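Local coordinates for StiE protein (Stigmatella aurantiaca, PDB 6ECX) that serves as the O-methyltransferase domain of a modular polyketide synthase, binding S-adenosylmethionine as the methyl donor for modification of the growing polyketide, at residues K172-L183 and W217-L226. Residues are numbered along the deposited sequence; the frame is centred on the assembly and turned at random.
Sequences KDALFSNIDRHL and WNKLFSSNHL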
# COMPACT_ATOMS: atom_id res chain seq x y z
N LYS A 172 -2.42 -11.90 -10.54
CA LYS A 172 -3.21 -11.61 -9.33
C LYS A 172 -3.94 -12.86 -8.83
O LYS A 172 -4.13 -13.02 -7.62
CB LYS A 172 -4.23 -10.50 -9.61
CG LYS A 172 -3.68 -9.25 -10.30
CD LYS A 172 -3.27 -8.19 -9.29
CE LYS A 172 -3.15 -6.83 -9.94
NZ LYS A 172 -2.04 -6.74 -10.94
N ASP A 173 -4.40 -13.71 -9.75
CA ASP A 173 -5.02 -14.98 -9.37
C ASP A 173 -4.09 -15.78 -8.47
O ASP A 173 -4.50 -16.28 -7.42
CB ASP A 173 -5.37 -15.79 -10.62
CG ASP A 173 -6.38 -15.08 -11.50
OD1 ASP A 173 -7.18 -14.29 -10.97
OD2 ASP A 173 -6.38 -15.32 -12.73
N ALA A 174 -2.83 -15.93 -8.88
CA ALA A 174 -1.87 -16.65 -8.05
C ALA A 174 -1.63 -15.93 -6.74
O ALA A 174 -1.56 -16.56 -5.67
CB ALA A 174 -0.57 -16.85 -8.83
N LEU A 175 -1.51 -14.60 -6.78
CA LEU A 175 -1.31 -13.85 -5.54
C LEU A 175 -2.46 -14.09 -4.55
O LEU A 175 -2.23 -14.40 -3.38
CB LEU A 175 -1.16 -12.37 -5.87
CG LEU A 175 -1.13 -11.43 -4.65
CD1 LEU A 175 0.08 -11.73 -3.75
CD2 LEU A 175 -1.17 -9.97 -5.08
N PHE A 176 -3.69 -13.97 -5.01
CA PHE A 176 -4.80 -14.05 -4.06
C PHE A 176 -5.10 -15.48 -3.64
O PHE A 176 -5.60 -15.70 -2.54
CB PHE A 176 -6.03 -13.33 -4.62
CG PHE A 176 -5.99 -11.85 -4.37
CD1 PHE A 176 -5.28 -11.00 -5.21
CD2 PHE A 176 -6.56 -11.31 -3.22
CE1 PHE A 176 -5.19 -9.65 -4.95
CE2 PHE A 176 -6.46 -9.95 -2.96
CZ PHE A 176 -5.77 -9.13 -3.81
N SER A 177 -4.73 -16.47 -4.46
CA SER A 177 -4.75 -17.85 -4.00
C SER A 177 -3.74 -18.06 -2.88
O SER A 177 -4.04 -18.70 -1.86
CB SER A 177 -4.47 -18.79 -5.18
OG SER A 177 -4.14 -20.10 -4.75
N ASN A 178 -2.53 -17.52 -3.05
CA ASN A 178 -1.51 -17.59 -2.00
C ASN A 178 -2.00 -16.92 -0.72
O ASN A 178 -1.75 -17.41 0.39
CB ASN A 178 -0.23 -16.94 -2.51
CG ASN A 178 1.00 -17.36 -1.72
OD1 ASN A 178 0.94 -18.21 -0.82
ND2 ASN A 178 2.15 -16.78 -2.08
N ILE A 179 -2.67 -15.77 -0.84
CA ILE A 179 -3.19 -15.11 0.35
C ILE A 179 -4.23 -15.99 1.04
O ILE A 179 -4.15 -16.26 2.25
CB ILE A 179 -3.79 -13.73 -0.01
CG1 ILE A 179 -2.67 -12.76 -0.43
CG2 ILE A 179 -4.59 -13.18 1.18
CD1 ILE A 179 -3.17 -11.46 -1.06
N ASP A 180 -5.20 -16.48 0.27
CA ASP A 180 -6.25 -17.36 0.79
C ASP A 180 -5.67 -18.58 1.50
O ASP A 180 -6.00 -18.85 2.65
CB ASP A 180 -7.16 -17.78 -0.38
CG ASP A 180 -8.34 -18.62 0.07
OD1 ASP A 180 -8.59 -18.67 1.29
OD2 ASP A 180 -8.99 -19.23 -0.80
N ARG A 181 -4.77 -19.31 0.84
CA ARG A 181 -4.30 -20.56 1.41
C ARG A 181 -3.48 -20.36 2.68
O ARG A 181 -3.25 -21.34 3.41
CB ARG A 181 -3.49 -21.33 0.36
CG ARG A 181 -4.38 -21.82 -0.79
CD ARG A 181 -3.62 -22.59 -1.88
NE ARG A 181 -2.73 -21.73 -2.66
CZ ARG A 181 -1.41 -21.72 -2.52
NH1 ARG A 181 -0.84 -22.53 -1.65
NH2 ARG A 181 -0.67 -20.90 -3.26
N HIS A 182 -3.04 -19.14 2.96
CA HIS A 182 -2.21 -18.88 4.14
C HIS A 182 -2.84 -17.88 5.10
O HIS A 182 -2.15 -17.31 5.94
CB HIS A 182 -0.82 -18.43 3.71
CG HIS A 182 -0.10 -19.48 2.94
ND1 HIS A 182 -0.28 -19.66 1.59
CD2 HIS A 182 0.75 -20.46 3.34
CE1 HIS A 182 0.45 -20.69 1.18
NE2 HIS A 182 1.08 -21.19 2.23
N LEU A 183 -4.14 -17.67 5.00
CA LEU A 183 -4.85 -16.81 5.94
C LEU A 183 -5.78 -17.70 6.77
O LEU A 183 -6.56 -18.48 6.20
CB LEU A 183 -5.64 -15.75 5.17
CG LEU A 183 -6.27 -14.55 5.84
CD1 LEU A 183 -5.25 -13.86 6.75
CD2 LEU A 183 -6.78 -13.60 4.75
N TRP A 217 -11.32 -6.44 -9.03
CA TRP A 217 -10.97 -6.69 -7.63
C TRP A 217 -11.96 -7.65 -6.98
O TRP A 217 -11.57 -8.56 -6.24
CB TRP A 217 -10.93 -5.40 -6.81
CG TRP A 217 -9.72 -4.50 -7.04
CD1 TRP A 217 -9.73 -3.23 -7.53
CD2 TRP A 217 -8.35 -4.80 -6.74
NE1 TRP A 217 -8.45 -2.72 -7.58
CE2 TRP A 217 -7.59 -3.66 -7.10
CE3 TRP A 217 -7.69 -5.92 -6.23
CZ2 TRP A 217 -6.20 -3.62 -6.96
CZ3 TRP A 217 -6.30 -5.87 -6.08
CH2 TRP A 217 -5.58 -4.72 -6.45
N ASN A 218 -13.26 -7.42 -7.20
CA ASN A 218 -14.30 -8.28 -6.64
C ASN A 218 -14.10 -9.73 -7.05
O ASN A 218 -14.20 -10.64 -6.22
CB ASN A 218 -15.68 -7.77 -7.07
CG ASN A 218 -16.80 -8.41 -6.26
OD1 ASN A 218 -16.53 -9.29 -5.45
ND2 ASN A 218 -18.05 -7.98 -6.48
N LYS A 219 -13.80 -9.98 -8.33
CA LYS A 219 -13.59 -11.36 -8.77
C LYS A 219 -12.42 -11.99 -8.02
O LYS A 219 -12.50 -13.15 -7.59
CB LYS A 219 -13.37 -11.39 -10.28
CG LYS A 219 -13.53 -12.76 -10.92
CD LYS A 219 -13.58 -12.64 -12.44
CE LYS A 219 -13.65 -14.00 -13.11
NZ LYS A 219 -14.84 -14.77 -12.66
N LEU A 220 -11.34 -11.23 -7.83
CA LEU A 220 -10.19 -11.75 -7.10
C LEU A 220 -10.55 -12.08 -5.66
O LEU A 220 -10.15 -13.13 -5.14
CB LEU A 220 -9.05 -10.72 -7.10
CG LEU A 220 -8.33 -10.54 -8.45
CD1 LEU A 220 -7.41 -9.34 -8.36
CD2 LEU A 220 -7.56 -11.80 -8.78
N PHE A 221 -11.26 -11.17 -4.98
CA PHE A 221 -11.63 -11.44 -3.59
C PHE A 221 -12.57 -12.64 -3.51
O PHE A 221 -12.33 -13.58 -2.76
CB PHE A 221 -12.32 -10.23 -2.94
CG PHE A 221 -11.43 -9.01 -2.78
CD1 PHE A 221 -10.06 -9.07 -3.02
CD2 PHE A 221 -11.99 -7.79 -2.40
CE1 PHE A 221 -9.26 -7.93 -2.88
CE2 PHE A 221 -11.21 -6.65 -2.26
CZ PHE A 221 -9.84 -6.71 -2.50
N SER A 222 -13.63 -12.63 -4.32
CA SER A 222 -14.72 -13.59 -4.14
C SER A 222 -14.34 -15.00 -4.55
O SER A 222 -14.91 -15.97 -4.03
CB SER A 222 -15.94 -13.17 -4.96
OG SER A 222 -16.25 -11.81 -4.74
N SER A 223 -13.45 -15.14 -5.54
CA SER A 223 -12.90 -16.43 -5.96
C SER A 223 -11.91 -17.00 -4.95
O SER A 223 -11.49 -18.16 -5.09
CB SER A 223 -12.18 -16.31 -7.31
OG SER A 223 -13.03 -15.67 -8.24
N ASN A 224 -11.50 -16.20 -3.97
CA ASN A 224 -10.48 -16.63 -3.02
C ASN A 224 -10.93 -16.40 -1.58
O ASN A 224 -10.13 -16.11 -0.70
CB ASN A 224 -9.16 -15.92 -3.35
CG ASN A 224 -8.58 -16.42 -4.68
OD1 ASN A 224 -8.05 -17.52 -4.73
ND2 ASN A 224 -8.73 -15.64 -5.75
N HIS A 225 -12.24 -16.53 -1.33
CA HIS A 225 -12.78 -16.56 0.03
C HIS A 225 -12.51 -15.27 0.79
O HIS A 225 -12.26 -15.29 2.00
CB HIS A 225 -12.24 -17.76 0.82
CG HIS A 225 -12.53 -19.09 0.18
ND1 HIS A 225 -11.57 -19.82 -0.48
CD2 HIS A 225 -13.69 -19.79 0.07
CE1 HIS A 225 -12.12 -20.92 -0.97
NE2 HIS A 225 -13.40 -20.92 -0.65
N LEU A 226 -12.60 -14.13 0.11
CA LEU A 226 -12.31 -12.84 0.73
C LEU A 226 -13.52 -11.93 0.60
O LEU A 226 -14.11 -11.81 -0.48
CB LEU A 226 -11.07 -12.18 0.09
CG LEU A 226 -9.76 -12.94 0.29
CD1 LEU A 226 -8.66 -12.41 -0.64
CD2 LEU A 226 -9.31 -12.86 1.75
O HOH W 1 -8.70 -15.67 -8.88
O HOH W 2 -6.94 -17.17 -7.97
O HOH W 3 -8.40 -19.79 -3.31
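Phe176 drives its ring from helix 172-181 into a pocket walled by Trp217, Leu220, Phe221 and Leu226. Leu220 CB lies over one face and Ile179 CD1 over the opposite one, while Leu226 CD1 meets the rim in the ring plane, 3.5 Å from Phe176 CD2. The Phe221 ring is inclined at 48° and brings its edge up, CE1 standing 3.5 Å from Phe176 CE2. Nearer the helix start, both methyls of Leu220 abut Lys172 CB, CD1 at 3.6 Å.

The solvent-side flank is polar. His225 ND1 donates an almost straight bond to Asp180 OD2, 2.7 Å away. OD2 sits in the imidazole plane, while ND1 reaches it from the syn side, somewhat out of the carboxylate plane. Asp180 CG lies anti to its own backbone N (chi1 -176°), which carries the carboxylate out to the imidazole. Asp180 OD1 forms a salt bridge with Lys292, which probably favours the charged carboxylate. The Asn224 amide lies against the Phe176 backbone, and its ND2 is held by Leu220 O at 2.9 Å, on a carbonyl lone pair. Waters link this ND2 to Asp173 OD1 and Asp173 O, and a third joins Asn224 OD1 to Asp180 OD2.

Helix 172-181 and the 217-222 part of helix 214-222 run in broadly the same direction, axes 9.7 Å apart at closest approach and inclined at 36°, on one face of the Rossmann-like methyltransferase sheet. Phe176 reaches Leu189 and Met191 on strand 187-196, Phe221 and Leu226 rest on strand 283-292, and helix 298-309 flanks Trp217.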